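Local coordinates for GH3 beta-N-acetylglucosaminidase (Paenibacillaceae, PDB 6K5J), which probably hydrolyses terminal beta-linked N-acetylglucosamine residues, as a beta-N-acetylglucosaminidase of glycoside hydrolase family 3, at residues Leu11-Leu20 and Ile326-Lys337. Sequence-based numbering, arbitrary orientation.
Sequences LTLKQKVGQL and IDRSVGRLLALK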
ATOM      1  N   LEU A  11       1.246 -17.626  30.028  1.00 35.67           N
ATOM      2  CA  LEU A  11       0.006 -17.604  29.267  1.00 36.56           C
ATOM      3  C   LEU A  11      -0.634 -18.984  29.226  1.00 32.14           C
ATOM      4  O   LEU A  11       0.060 -20.005  29.172  1.00 28.35           O
ATOM      5  CB  LEU A  11       0.279 -17.118  27.845  1.00 31.61           C
ATOM      6  CG  LEU A  11       0.948 -15.747  27.789  1.00 33.53           C
ATOM      7  CD1 LEU A  11       1.422 -15.467  26.369  1.00 36.18           C
ATOM      8  CD2 LEU A  11      -0.017 -14.675  28.266  1.00 34.13           C
ATOM      9  N   THR A  12      -1.966 -19.006  29.262  1.00 29.94           N
ATOM     10  CA  THR A  12      -2.704 -20.229  28.986  1.00 31.82           C
ATOM     11  C   THR A  12      -2.601 -20.578  27.506  1.00 31.92           C
ATOM     12  O   THR A  12      -2.200 -19.760  26.670  1.00 28.31           O
ATOM     13  CB  THR A  12      -4.170 -20.068  29.365  1.00 32.61           C
ATOM     14  OG1 THR A  12      -4.799 -19.175  28.437  1.00 29.42           O
ATOM     15  CG2 THR A  12      -4.291 -19.496  30.774  1.00 32.11           C
ATOM     16  N   LEU A  13      -2.989 -21.813  27.183  1.00 28.50           N
ATOM     17  CA  LEU A  13      -3.006 -22.234  25.791  1.00 32.03           C
ATOM     18  C   LEU A  13      -3.904 -21.335  24.952  1.00 29.00           C
ATOM     19  O   LEU A  13      -3.547 -20.974  23.826  1.00 25.54           O
ATOM     20  CB  LEU A  13      -3.464 -23.688  25.681  1.00 34.31           C
ATOM     21  CG  LEU A  13      -3.557 -24.229  24.253  1.00 32.16           C
ATOM     22  CD1 LEU A  13      -2.252 -23.998  23.507  1.00 29.29           C
ATOM     23  CD2 LEU A  13      -3.909 -25.715  24.264  1.00 35.44           C
ATOM     24  N   LYS A  14      -5.075 -20.965  25.478  1.00 25.96           N
ATOM     25  CA  LYS A  14      -5.969 -20.110  24.705  1.00 26.74           C
ATOM     26  C   LYS A  14      -5.362 -18.725  24.495  1.00 26.38           C
ATOM     27  O   LYS A  14      -5.548 -18.113  23.435  1.00 23.72           O
ATOM     28  CB  LYS A  14      -7.333 -20.003  25.392  1.00 32.98           C
ATOM     29  CG  LYS A  14      -8.372 -20.989  24.860  1.00 42.52           C
ATOM     30  CD  LYS A  14      -9.793 -20.627  25.317  1.00 47.34           C
ATOM     31  CE  LYS A  14     -10.327 -19.368  24.605  1.00 50.60           C
ATOM     32  NZ  LYS A  14     -10.241 -19.438  23.105  1.00 49.08           N
ATOM     33  N   GLN A  15      -4.639 -18.206  25.492  1.00 25.02           N
ATOM     34  CA  GLN A  15      -3.954 -16.929  25.303  1.00 26.48           C
ATOM     35  C   GLN A  15      -2.829 -17.046  24.282  1.00 24.47           C
ATOM     36  O   GLN A  15      -2.592 -16.116  23.504  1.00 24.28           O
ATOM     37  CB  GLN A  15      -3.390 -16.421  26.621  1.00 27.07           C
ATOM     38  CG  GLN A  15      -4.389 -15.831  27.582  1.00 26.88           C
ATOM     39  CD  GLN A  15      -3.722 -15.500  28.901  1.00 35.90           C
ATOM     40  OE1 GLN A  15      -3.135 -16.373  29.546  1.00 33.23           O
ATOM     41  NE2 GLN A  15      -3.775 -14.232  29.292  1.00 38.62           N
ATOM     42  N   LYS A  16      -2.085 -18.153  24.302  1.00 25.55           N
ATOM     43  CA  LYS A  16      -1.011 -18.319  23.326  1.00 25.39           C
ATOM     44  C   LYS A  16      -1.574 -18.385  21.918  1.00 24.44           C
ATOM     45  O   LYS A  16      -1.054 -17.738  20.999  1.00 23.98           O
ATOM     46  CB  LYS A  16      -0.191 -19.576  23.629  1.00 27.29           C
ATOM     47  CG  LYS A  16       0.556 -19.550  24.962  1.00 26.26           C
ATOM     48  CD  LYS A  16       1.403 -20.809  25.100  1.00 28.64           C
ATOM     49  CE  LYS A  16       1.940 -20.969  26.512  1.00 38.71           C
ATOM     50  NZ  LYS A  16       2.746 -22.216  26.630  1.00 30.91           N
ATOM     51  N   VAL A  17      -2.653 -19.146  21.732  1.00 22.84           N
ATOM     52  CA  VAL A  17      -3.253 -19.252  20.406  1.00 22.33           C
ATOM     53  C   VAL A  17      -3.782 -17.894  19.964  1.00 22.00           C
ATOM     54  O   VAL A  17      -3.618 -17.494  18.806  1.00 21.02           O
ATOM     55  CB  VAL A  17      -4.346 -20.339  20.400  1.00 25.83           C
ATOM     56  CG1 VAL A  17      -5.312 -20.148  19.225  1.00 27.95           C
ATOM     57  CG2 VAL A  17      -3.704 -21.728  20.349  1.00 27.32           C
ATOM     58  N   GLY A  18      -4.413 -17.159  20.883  1.00 21.45           N
ATOM     59  CA  GLY A  18      -4.921 -15.838  20.540  1.00 23.90           C
ATOM     60  C   GLY A  18      -3.839 -14.875  20.081  1.00 23.11           C
ATOM     61  O   GLY A  18      -4.087 -14.030  19.212  1.00 20.73           O
ATOM     62  N   GLN A  19      -2.631 -14.988  20.647  1.00 20.35           N
ATOM     63  CA  GLN A  19      -1.523 -14.127  20.232  1.00 22.21           C
ATOM     64  C   GLN A  19      -1.232 -14.253  18.742  1.00 20.92           C
ATOM     65  O   GLN A  19      -0.716 -13.310  18.132  1.00 22.50           O
ATOM     66  CB  GLN A  19      -0.259 -14.458  21.025  1.00 25.33           C
ATOM     67  CG  GLN A  19      -0.224 -13.857  22.410  1.00 24.94           C
ATOM     68  CD  GLN A  19      -0.319 -12.343  22.386  1.00 23.40           C
ATOM     69  OE1 GLN A  19       0.591 -11.654  21.913  1.00 26.21           O
ATOM     70  NE2 GLN A  19      -1.433 -11.817  22.887  1.00 23.17           N
ATOM     71  N   LEU A  20      -1.547 -15.403  18.146  1.00 19.84           N
ATOM     72  CA  LEU A  20      -1.237 -15.679  16.748  1.00 20.35           C
ATOM     73  C   LEU A  20      -2.229 -15.065  15.766  1.00 20.74           C
ATOM     74  O   LEU A  20      -2.082 -15.282  14.558  1.00 20.75           O
ATOM     75  CB  LEU A  20      -1.184 -17.186  16.521  1.00 22.61           C
ATOM     76  CG  LEU A  20      -0.384 -17.996  17.546  1.00 24.65           C
ATOM     77  CD1 LEU A  20      -0.385 -19.457  17.156  1.00 27.45           C
ATOM     78  CD2 LEU A  20       1.031 -17.463  17.638  1.00 22.70           C
ATOM     79  N   ILE A 326       4.105 -23.469  18.966  1.00 23.20           N
ATOM     80  CA  ILE A 326       3.287 -22.341  19.406  1.00 24.80           C
ATOM     81  C   ILE A 326       4.117 -21.350  20.208  1.00 27.01           C
ATOM     82  O   ILE A 326       4.035 -20.131  19.993  1.00 20.87           O
ATOM     83  CB  ILE A 326       2.085 -22.834  20.229  1.00 25.25           C
ATOM     84  CG1 ILE A 326       1.130 -23.634  19.346  1.00 28.10           C
ATOM     85  CG2 ILE A 326       1.367 -21.649  20.830  1.00 26.58           C
ATOM     86  CD1 ILE A 326       0.205 -22.761  18.503  1.00 32.86           C
ATOM     87  N   ASP A 327       4.899 -21.854  21.174  1.00 24.35           N
ATOM     88  CA  ASP A 327       5.758 -20.981  21.975  1.00 27.28           C
ATOM     89  C   ASP A 327       6.762 -20.231  21.109  1.00 21.89           C
ATOM     90  O   ASP A 327       7.142 -19.108  21.444  1.00 24.45           O
ATOM     91  CB  ASP A 327       6.524 -21.781  23.037  1.00 27.55           C
ATOM     92  CG  ASP A 327       5.632 -22.324  24.141  1.00 32.34           C
ATOM     93  OD1 ASP A 327       4.551 -21.756  24.395  1.00 27.59           O
ATOM     94  OD2 ASP A 327       6.040 -23.323  24.778  1.00 31.75           O
ATOM     95  N   ARG A 328       7.244 -20.859  20.034  1.00 21.72           N
ATOM     96  CA  ARG A 328       8.184 -20.196  19.135  1.00 25.47           C
ATOM     97  C   ARG A 328       7.589 -18.905  18.576  1.00 24.64           C
ATOM     98  O   ARG A 328       8.219 -17.844  18.641  1.00 23.57           O
ATOM     99  CB  ARG A 328       8.585 -21.151  18.007  1.00 28.00           C
ATOM    100  CG  ARG A 328       9.866 -20.788  17.274  1.00 29.89           C
ATOM    101  CD  ARG A 328       9.988 -21.575  15.963  1.00 33.71           C
ATOM    102  NE  ARG A 328       9.859 -23.012  16.197  1.00 33.95           N
ATOM    103  CZ  ARG A 328       9.570 -23.903  15.253  1.00 33.42           C
ATOM    104  NH1 ARG A 328       9.394 -23.508  14.002  1.00 32.06           N
ATOM    105  NH2 ARG A 328       9.452 -25.190  15.562  1.00 33.79           N
ATOM    106  N   SER A 329       6.364 -18.975  18.035  1.00 22.34           N
ATOM    107  CA  SER A 329       5.720 -17.770  17.502  1.00 22.23           C
ATOM    108  C   SER A 329       5.372 -16.785  18.603  1.00 20.36           C
ATOM    109  O   SER A 329       5.549 -15.574  18.435  1.00 21.21           O
ATOM    110  CB  SER A 329       4.456 -18.123  16.712  1.00 18.31           C
ATOM    111  OG  SER A 329       4.773 -18.813  15.519  1.00 20.65           O
ATOM    112  N   VAL A 330       4.834 -17.271  19.720  1.00 21.23           N
ATOM    113  CA  VAL A 330       4.514 -16.372  20.830  1.00 19.99           C
ATOM    114  C   VAL A 330       5.753 -15.602  21.263  1.00 22.08           C
ATOM    115  O   VAL A 330       5.691 -14.398  21.536  1.00 21.30           O
ATOM    116  CB  VAL A 330       3.899 -17.165  22.002  1.00 21.82           C
ATOM    117  CG1 VAL A 330       3.851 -16.306  23.268  1.00 24.89           C
ATOM    118  CG2 VAL A 330       2.500 -17.658  21.632  1.00 22.15           C
ATOM    119  N   GLY A 331       6.905 -16.278  21.318  1.00 22.76           N
ATOM    120  CA  GLY A 331       8.126 -15.601  21.720  1.00 23.46           C
ATOM    121  C   GLY A 331       8.509 -14.475  20.778  1.00 21.82           C
ATOM    122  O   GLY A 331       8.923 -13.399  21.217  1.00 19.69           O
ATOM    123  N   ARG A 332       8.369 -14.704  19.473  1.00 20.52           N
ATOM    124  CA  ARG A 332       8.692 -13.656  18.510  1.00 22.47           C
ATOM    125  C   ARG A 332       7.730 -12.481  18.628  1.00 20.68           C
ATOM    126  O   ARG A 332       8.150 -11.321  18.549  1.00 20.13           O
ATOM    127  CB  ARG A 332       8.670 -14.222  17.093  1.00 19.07           C
ATOM    128  CG  ARG A 332       9.646 -15.355  16.848  1.00 23.98           C
ATOM    129  CD  ARG A 332       9.520 -15.808  15.406  1.00 22.02           C
ATOM    130  NE  ARG A 332      10.485 -16.831  15.015  1.00 25.48           N
ATOM    131  CZ  ARG A 332      10.170 -18.060  14.604  1.00 31.91           C
ATOM    132  NH1 ARG A 332       8.897 -18.450  14.524  1.00 27.45           N
ATOM    133  NH2 ARG A 332      11.136 -18.901  14.246  1.00 26.38           N
ATOM    134  N   LEU A 333       6.435 -12.759  18.833  1.00 17.67           N
ATOM    135  CA  LEU A 333       5.459 -11.677  18.957  1.00 19.11           C
ATOM    136  C   LEU A 333       5.662 -10.879  20.244  1.00 22.40           C
ATOM    137  O   LEU A 333       5.605  -9.644  20.233  1.00 19.48           O
ATOM    138  CB  LEU A 333       4.037 -12.242  18.875  1.00 19.58           C
ATOM    139  CG  LEU A 333       3.723 -12.788  17.484  1.00 19.91           C
ATOM    140  CD1 LEU A 333       2.632 -13.869  17.543  1.00 21.44           C
ATOM    141  CD2 LEU A 333       3.346 -11.642  16.544  1.00 17.49           C
ATOM    142  N   LEU A 334       5.916 -11.559  21.361  1.00 20.18           N
ATOM    143  CA  LEU A 334       6.160 -10.837  22.607  1.00 20.72           C
ATOM    144  C   LEU A 334       7.438  -9.998  22.529  1.00 20.28           C
ATOM    145  O   LEU A 334       7.498  -8.902  23.098  1.00 22.95           O
ATOM    146  CB  LEU A 334       6.221 -11.829  23.771  1.00 22.32           C
ATOM    147  CG  LEU A 334       4.925 -12.571  24.108  1.00 24.13           C
ATOM    148  CD1 LEU A 334       5.091 -13.445  25.340  1.00 27.37           C
ATOM    149  CD2 LEU A 334       3.767 -11.607  24.317  1.00 26.38           C
ATOM    150  N   ALA A 335       8.466 -10.490  21.824  1.00 19.58           N
ATOM    151  CA  ALA A 335       9.705  -9.726  21.692  1.00 25.41           C
ATOM    152  C   ALA A 335       9.482  -8.454  20.884  1.00 23.57           C
ATOM    153  O   ALA A 335       9.984  -7.384  21.245  1.00 21.94           O
ATOM    154  CB  ALA A 335      10.798 -10.582  21.046  1.00 25.16           C
ATOM    155  N   LEU A 336       8.715  -8.549  19.792  1.00 21.90           N
ATOM    156  CA  LEU A 336       8.374  -7.359  19.021  1.00 21.90           C
ATOM    157  C   LEU A 336       7.578  -6.367  19.869  1.00 20.87           C
ATOM    158  O   LEU A 336       7.853  -5.156  19.860  1.00 20.52           O
ATOM    159  CB  LEU A 336       7.577  -7.770  17.773  1.00 18.89           C
ATOM    160  CG  LEU A 336       7.090  -6.593  16.917  1.00 22.02           C
ATOM    161  CD1 LEU A 336       8.263  -5.739  16.491  1.00 19.28           C
ATOM    162  CD2 LEU A 336       6.305  -7.089  15.701  1.00 19.81           C
ATOM    163  N   LYS A 337       6.605  -6.869  20.625  1.00 20.77           N
ATOM    164  CA  LYS A 337       5.754  -6.000  21.430  1.00 21.68           C
ATOM    165  C   LYS A 337       6.558  -5.272  22.502  1.00 26.41           C
ATOM    166  O   LYS A 337       6.301  -4.097  22.790  1.00 22.74           O
ATOM    167  CB  LYS A 337       4.629  -6.820  22.062  1.00 20.70           C
ATOM    168  CG  LYS A 337       3.519  -7.203  21.071  1.00 19.40           C
ATOM    169  CD  LYS A 337       2.469  -8.086  21.726  1.00 20.97           C
ATOM    170  CE  LYS A 337       1.262  -8.261  20.798  1.00 24.15           C
ATOM    171  NZ  LYS A 337       0.094  -8.881  21.474  1.00 22.46           N
TER
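The flat amide of Gln19 offers its oxygen to Lys337: NZ lies in the carbonyl plane, on a lone pair of OE1, 2.9 Å away and with a C=O...N angle of 118°. A bend at chi2 (-59°) turns the amide toward the lysine, whose fully extended chain brings the ammonium across. Lys337 NZ is also held by the carbonyl oxygens of Pro77 and Gly44, so three oxygens grip this buried charge. CD2 of Leu334 approaches the same Gln19 OE1. A second flat group, the carboxylate of Asp327, takes Lys16 NZ on the syn lone pair of OD1 at 2.9 Å, a salt bridge in which the extended lysine chain also lays its CD and CE against that oxygen. Farther along the same helix, Arg328 CG lies over one face of the Arg332 guanidinium, 3.4 Å above its plane and offset toward the rim. Between the two polar ties the contact is mostly apolar. Helix 13-19 and the 326-337 part of helix 323-339 cross at 63°, their axes 9.4 Å apart at closest approach, and Val330 CG2 sits over Lys16, 3.6 Å from its carbonyl O. Both belong to the TIM-barrel-type N-terminal domain of family 3: the first helix precedes strand 21-23, while the second follows helix 302-317 and rests Leu333 on Val264 of strand 264-266. Leu20 splits its methyls: CD1 packs on Ile326 CD1 at 3.6 Å, and CD2 lies against Ser329 CB and Leu333 CD1. Lys16 CB adds to this layer by touching Ile326 CG2 at 3.8 Å. With an alanine at Lys16 the ammonium would be gone, and Asp327 would probably be left without its cationic mate, its carboxylate freer to turn. Near the start of the first helix, Leu11 CD1 reaches Val330 CG1, and next to it Thr12 and Gln15 form a capping box.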